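Long-range contact in salicylate 5-hydroxylase, large oxygenase component (Ralstonia sp., PDB 7C8Z), which catalyses the 5-hydroxylation of salicylate to gentisate, as the oxygenase component of a multicomponent enzyme with a Rieske [2Fe-2S] cluster and a mononuclear iron: residues E194-Y207 / K266-S278. Sequence-based numbering, arbitrary orientation.
Sequences EPFEEFLGPTILHY and KMDAKFRHAAMIS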
loop_
_atom_site.group_PDB
_atom_site.type_symbol
_atom_site.label_atom_id
_atom_site.label_comp_id
_atom_site.label_asym_id
_atom_site.label_seq_id
_atom_site.Cartn_x
_atom_site.Cartn_y
_atom_site.Cartn_z
ATOM N N GLU A 194 -1.790 15.996 -37.665
ATOM C CA GLU A 194 -2.742 15.842 -38.757
ATOM C C GLU A 194 -4.146 16.134 -38.242
ATOM O O GLU A 194 -4.415 15.946 -37.048
ATOM C CB GLU A 194 -2.659 14.428 -39.329
ATOM C CG GLU A 194 -2.688 13.353 -38.250
ATOM C CD GLU A 194 -2.117 12.028 -38.714
ATOM O OE1 GLU A 194 -2.513 11.555 -39.802
ATOM O OE2 GLU A 194 -1.275 11.458 -37.981
ATOM N N PRO A 195 -5.050 16.635 -39.082
ATOM C CA PRO A 195 -6.435 16.829 -38.639
ATOM C C PRO A 195 -7.053 15.528 -38.146
ATOM O O PRO A 195 -6.639 14.427 -38.517
ATOM C CB PRO A 195 -7.146 17.347 -39.894
ATOM C CG PRO A 195 -6.063 17.937 -40.729
ATOM C CD PRO A 195 -4.819 17.150 -40.441
ATOM N N PHE A 196 -8.061 15.678 -37.284
ATOM C CA PHE A 196 -8.702 14.526 -36.656
ATOM C C PHE A 196 -9.248 13.554 -37.697
ATOM O O PHE A 196 -9.105 12.330 -37.555
ATOM C CB PHE A 196 -9.816 15.009 -35.726
ATOM C CG PHE A 196 -10.496 13.911 -34.969
ATOM C CD1 PHE A 196 -9.858 13.275 -33.916
ATOM C CD2 PHE A 196 -11.784 13.520 -35.301
ATOM C CE1 PHE A 196 -10.491 12.265 -33.212
ATOM C CE2 PHE A 196 -12.421 12.509 -34.601
ATOM C CZ PHE A 196 -11.774 11.881 -33.557
ATOM N N GLU A 197 -9.875 14.084 -38.750
ATOM C CA GLU A 197 -10.455 13.242 -39.792
ATOM C C GLU A 197 -9.378 12.433 -40.509
ATOM O O GLU A 197 -9.531 11.224 -40.722
ATOM C CB GLU A 197 -11.244 14.106 -40.775
ATOM C CG GLU A 197 -12.436 14.829 -40.146
ATOM C CD GLU A 197 -12.035 16.088 -39.380
ATOM O OE1 GLU A 197 -10.911 16.586 -39.606
ATOM O OE2 GLU A 197 -12.837 16.567 -38.544
ATOM N N GLU A 198 -8.274 13.085 -40.885
ATOM C CA GLU A 198 -7.170 12.357 -41.502
ATOM C C GLU A 198 -6.462 11.459 -40.497
ATOM O O GLU A 198 -5.865 10.449 -40.884
ATOM C CB GLU A 198 -6.179 13.339 -42.126
ATOM C CG GLU A 198 -6.721 14.074 -43.342
ATOM C CD GLU A 198 -5.808 15.191 -43.798
ATOM O OE1 GLU A 198 -6.325 16.227 -44.265
ATOM O OE2 GLU A 198 -4.574 15.031 -43.689
ATOM N N PHE A 199 -6.516 11.809 -39.211
ATOM C CA PHE A 199 -5.966 10.931 -38.186
ATOM C C PHE A 199 -6.723 9.613 -38.145
ATOM O O PHE A 199 -6.118 8.543 -38.010
ATOM C CB PHE A 199 -6.011 11.624 -36.821
ATOM C CG PHE A 199 -5.381 10.830 -35.705
ATOM C CD1 PHE A 199 -4.013 10.609 -35.677
ATOM C CD2 PHE A 199 -6.156 10.324 -34.670
ATOM C CE1 PHE A 199 -3.430 9.887 -34.645
ATOM C CE2 PHE A 199 -5.578 9.604 -33.636
ATOM C CZ PHE A 199 -4.213 9.385 -33.626
ATOM N N LEU A 200 -8.051 9.668 -38.273
ATOM C CA LEU A 200 -8.837 8.442 -38.202
ATOM C C LEU A 200 -8.893 7.702 -39.531
ATOM O O LEU A 200 -9.000 6.471 -39.538
ATOM C CB LEU A 200 -10.260 8.749 -37.740
ATOM C CG LEU A 200 -10.432 9.137 -36.276
ATOM C CD1 LEU A 200 -11.906 9.208 -35.933
ATOM C CD2 LEU A 200 -9.701 8.151 -35.376
ATOM N N GLY A 201 -8.832 8.417 -40.652
ATOM C CA GLY A 201 -9.031 7.808 -41.942
ATOM C C GLY A 201 -10.508 7.655 -42.243
ATOM O O GLY A 201 -11.359 7.676 -41.344
ATOM N N PRO A 202 -10.839 7.471 -43.524
ATOM C CA PRO A 202 -12.260 7.452 -43.918
ATOM C C PRO A 202 -13.034 6.293 -43.317
ATOM O O PRO A 202 -14.155 6.486 -42.823
ATOM C CB PRO A 202 -12.198 7.360 -45.450
ATOM C CG PRO A 202 -10.803 7.759 -45.817
ATOM C CD PRO A 202 -9.937 7.344 -44.680
ATOM N N THR A 203 -12.449 5.091 -43.311
ATOM C CA THR A 203 -13.194 3.908 -42.895
ATOM C C THR A 203 -13.534 3.961 -41.413
ATOM O O THR A 203 -14.683 3.728 -41.021
ATOM C CB THR A 203 -12.389 2.643 -43.197
ATOM O OG1 THR A 203 -11.956 2.646 -44.565
ATOM C CG2 THR A 203 -13.226 1.401 -42.921
ATOM N N ILE A 204 -12.545 4.266 -40.573
ATOM C CA ILE A 204 -12.790 4.343 -39.140
ATOM C C ILE A 204 -13.604 5.581 -38.780
ATOM O O ILE A 204 -14.407 5.547 -37.837
ATOM C CB ILE A 204 -11.451 4.250 -38.389
ATOM C CG1 ILE A 204 -10.970 2.807 -38.445
ATOM C CG2 ILE A 204 -11.589 4.680 -36.944
ATOM C CD1 ILE A 204 -9.507 2.652 -38.387
ATOM N N LEU A 205 -13.438 6.685 -39.516
ATOM C CA LEU A 205 -14.279 7.844 -39.231
ATOM C C LEU A 205 -15.738 7.555 -39.563
ATOM O O LEU A 205 -16.636 8.136 -38.938
ATOM C CB LEU A 205 -13.784 9.086 -39.977
ATOM C CG LEU A 205 -14.601 10.330 -39.606
ATOM C CD1 LEU A 205 -13.893 11.146 -38.538
ATOM C CD2 LEU A 205 -14.921 11.195 -40.819
ATOM N N HIS A 206 -16.000 6.642 -40.508
ATOM C CA HIS A 206 -17.384 6.260 -40.753
ATOM C C HIS A 206 -18.022 5.659 -39.501
ATOM O O HIS A 206 -19.152 6.005 -39.144
ATOM C CB HIS A 206 -17.476 5.269 -41.901
ATOM C CG HIS A 206 -18.785 4.539 -41.935
ATOM N ND1 HIS A 206 -19.937 5.105 -42.437
ATOM C CD2 HIS A 206 -19.135 3.305 -41.497
ATOM C CE1 HIS A 206 -20.935 4.245 -42.327
ATOM N NE2 HIS A 206 -20.476 3.145 -41.758
ATOM N N TYR A 207 -17.307 4.777 -38.801
ATOM C CA TYR A 207 -17.892 4.158 -37.615
ATOM C C TYR A 207 -17.900 5.113 -36.424
ATOM O O TYR A 207 -18.848 5.105 -35.619
ATOM C CB TYR A 207 -17.149 2.860 -37.305
ATOM C CG TYR A 207 -17.321 1.859 -38.425
ATOM C CD1 TYR A 207 -18.511 1.163 -38.579
ATOM C CD2 TYR A 207 -16.313 1.646 -39.356
ATOM C CE1 TYR A 207 -18.683 0.264 -39.611
ATOM C CE2 TYR A 207 -16.477 0.750 -40.393
ATOM C CZ TYR A 207 -17.665 0.062 -40.516
ATOM O OH TYR A 207 -17.836 -0.835 -41.547
ATOM N N LYS A 266 -11.818 -3.897 -39.850
ATOM C CA LYS A 266 -11.119 -2.945 -40.698
ATOM C C LYS A 266 -10.115 -2.129 -39.893
ATOM O O LYS A 266 -10.206 -2.020 -38.669
ATOM C CB LYS A 266 -12.112 -2.005 -41.393
ATOM C CG LYS A 266 -13.079 -2.718 -42.324
ATOM C CD LYS A 266 -14.463 -2.109 -42.230
ATOM C CE LYS A 266 -15.347 -2.533 -43.383
ATOM N NZ LYS A 266 -16.019 -1.346 -43.976
ATOM N N MET A 267 -9.145 -1.559 -40.608
ATOM C CA MET A 267 -8.066 -0.778 -40.019
ATOM C C MET A 267 -7.871 0.489 -40.838
ATOM O O MET A 267 -8.350 0.601 -41.969
ATOM C CB MET A 267 -6.742 -1.554 -39.983
ATOM C CG MET A 267 -6.522 -2.385 -38.747
ATOM S SD MET A 267 -5.028 -3.402 -38.856
ATOM C CE MET A 267 -5.468 -4.515 -40.187
ATOM N N ASP A 268 -7.160 1.450 -40.258
ATOM C CA ASP A 268 -6.781 2.638 -41.002
ATOM C C ASP A 268 -5.469 2.372 -41.738
ATOM O O ASP A 268 -4.904 1.279 -41.676
ATOM C CB ASP A 268 -6.703 3.857 -40.079
ATOM C CG ASP A 268 -5.436 3.892 -39.240
ATOM O OD1 ASP A 268 -5.022 2.830 -38.730
ATOM O OD2 ASP A 268 -4.867 4.994 -39.072
ATOM N N ALA A 269 -4.968 3.398 -42.429
ATOM C CA ALA A 269 -3.819 3.208 -43.310
ATOM C C ALA A 269 -2.597 2.729 -42.539
ATOM O O ALA A 269 -1.843 1.879 -43.025
ATOM C CB ALA A 269 -3.511 4.505 -44.059
ATOM N N LYS A 270 -2.390 3.247 -41.335
ATOM C CA LYS A 270 -1.184 2.962 -40.574
ATOM C C LYS A 270 -1.352 1.804 -39.594
ATOM O O LYS A 270 -0.448 1.559 -38.787
ATOM C CB LYS A 270 -0.740 4.219 -39.816
ATOM C CG LYS A 270 -0.403 5.400 -40.714
ATOM C CD LYS A 270 0.730 6.230 -40.128
ATOM C CE LYS A 270 2.094 5.711 -40.572
ATOM N NZ LYS A 270 3.213 6.369 -39.837
ATOM N N PHE A 271 -2.481 1.091 -39.644
ATOM C CA PHE A 271 -2.762 -0.099 -38.842
ATOM C C PHE A 271 -2.892 0.207 -37.355
ATOM O O PHE A 271 -2.855 -0.720 -36.532
ATOM C CB PHE A 271 -1.700 -1.190 -39.023
ATOM C CG PHE A 271 -1.426 -1.545 -40.451
ATOM C CD1 PHE A 271 -2.464 -1.702 -41.354
ATOM C CD2 PHE A 271 -0.126 -1.738 -40.890
ATOM C CE1 PHE A 271 -2.210 -2.035 -42.673
ATOM C CE2 PHE A 271 0.135 -2.071 -42.207
ATOM C CZ PHE A 271 -0.910 -2.220 -43.099
ATOM N N ARG A 272 -3.039 1.477 -36.978
ATOM C CA ARG A 272 -3.108 1.840 -35.570
ATOM C C ARG A 272 -4.535 1.804 -35.033
ATOM O O ARG A 272 -4.779 1.274 -33.944
ATOM C CB ARG A 272 -2.487 3.225 -35.359
ATOM C CG ARG A 272 -3.015 4.276 -36.315
ATOM C CD ARG A 272 -2.158 5.521 -36.327
ATOM N NE ARG A 272 -2.804 6.587 -37.085
ATOM C CZ ARG A 272 -2.244 7.761 -37.340
ATOM N NH1 ARG A 272 -1.019 8.017 -36.900
ATOM N NH2 ARG A 272 -2.907 8.676 -38.035
ATOM N N HIS A 273 -5.483 2.378 -35.767
ATOM C CA HIS A 273 -6.877 2.364 -35.356
ATOM C C HIS A 273 -7.582 1.178 -35.994
ATOM O O HIS A 273 -7.189 0.704 -37.062
ATOM C CB HIS A 273 -7.580 3.666 -35.747
ATOM C CG HIS A 273 -6.753 4.894 -35.535
ATOM N ND1 HIS A 273 -5.847 5.018 -34.504
ATOM C CD2 HIS A 273 -6.697 6.058 -36.226
ATOM C CE1 HIS A 273 -5.271 6.205 -34.567
ATOM N NE2 HIS A 273 -5.769 6.856 -35.604
ATOM N N ALA A 274 -8.645 0.708 -35.344
ATOM C CA ALA A 274 -9.325 -0.467 -35.876
ATOM C C ALA A 274 -10.803 -0.425 -35.528
ATOM O O ALA A 274 -11.232 0.289 -34.620
ATOM C CB ALA A 274 -8.698 -1.767 -35.358
ATOM N N ALA A 275 -11.582 -1.191 -36.286
ATOM C CA ALA A 275 -13.010 -1.336 -36.043
ATOM C C ALA A 275 -13.382 -2.793 -36.255
ATOM O O ALA A 275 -13.114 -3.352 -37.321
ATOM C CB ALA A 275 -13.831 -0.429 -36.969
ATOM N N MET A 276 -13.990 -3.404 -35.244
ATOM C CA MET A 276 -14.505 -4.765 -35.332
ATOM C C MET A 276 -16.018 -4.668 -35.442
ATOM O O MET A 276 -16.676 -4.167 -34.524
ATOM C CB MET A 276 -14.078 -5.599 -34.122
ATOM C CG MET A 276 -12.562 -5.761 -34.012
ATOM S SD MET A 276 -11.931 -6.792 -32.664
ATOM C CE MET A 276 -13.387 -6.990 -31.637
ATOM N N ILE A 277 -16.560 -5.142 -36.565
ATOM C CA ILE A 277 -17.958 -4.975 -36.940
ATOM C C ILE A 277 -18.582 -6.354 -37.027
ATOM O O ILE A 277 -17.986 -7.263 -37.613
ATOM C CB ILE A 277 -18.079 -4.262 -38.304
ATOM C CG1 ILE A 277 -17.294 -2.948 -38.319
ATOM C CG2 ILE A 277 -19.529 -4.064 -38.695
ATOM C CD1 ILE A 277 -16.014 -3.030 -39.122
ATOM N N SER A 278 -19.773 -6.519 -36.458
ATOM C CA SER A 278 -20.413 -7.822 -36.551
ATOM C C SER A 278 -21.925 -7.676 -36.571
ATOM O O SER A 278 -22.495 -6.755 -35.971
ATOM C CB SER A 278 -20.004 -8.762 -35.405
ATOM O OG SER A 278 -20.292 -10.111 -35.757
HETATM O O HOH W 1 -10.098 0.650 -43.675
#
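Arg272 reaches from the turn between strands 263-267 and 274-278 to the start of helix 196-211, where its guanidinium meets two acceptors and a ring. Arg272 NH2 bonds in the carbonyl plane to a lone pair of Phe199 O (3.2 Å), and makes a salt bridge to Glu194 whose hydrogen bonds to OE1 and OE2 are weak. Phe199 covers one guanidinium face, with CE1 over its centre and the two planes 46° apart. Arg272 NE gives its hydrogen to the syn lone pair of Asp268 OD2 (3.3 Å), and NH1 bonds Tyr435 of helix 427-440. Asp268 OD1 accepts the backbone N of His273 from above the carboxylate plane and, weakly, that of Arg272, tying the turn together. His273 NE2 lies over one face of the Phe199 ring and 3.0 Å from Phe199 O. At the helix kink Thr203 N does not take Phe199 O, its usual i+4 acceptor; Arg272 NH2 does. Farther along, Ile204 CD1 packs against the CB atoms of Asp268 and His273. Tyr207 takes Ile277 CG1 over one face in a CH-pi contact, and Lys266 NZ donates to Tyr207 OH (3.1 Å). Polar bonds thus lie at the two ends, with Ile204 packed between them against the hairpin, joining the helix to the edge of the catalytic-domain sheet; the arginine's charge would probably favour the ionised form of Glu194 and Asp268.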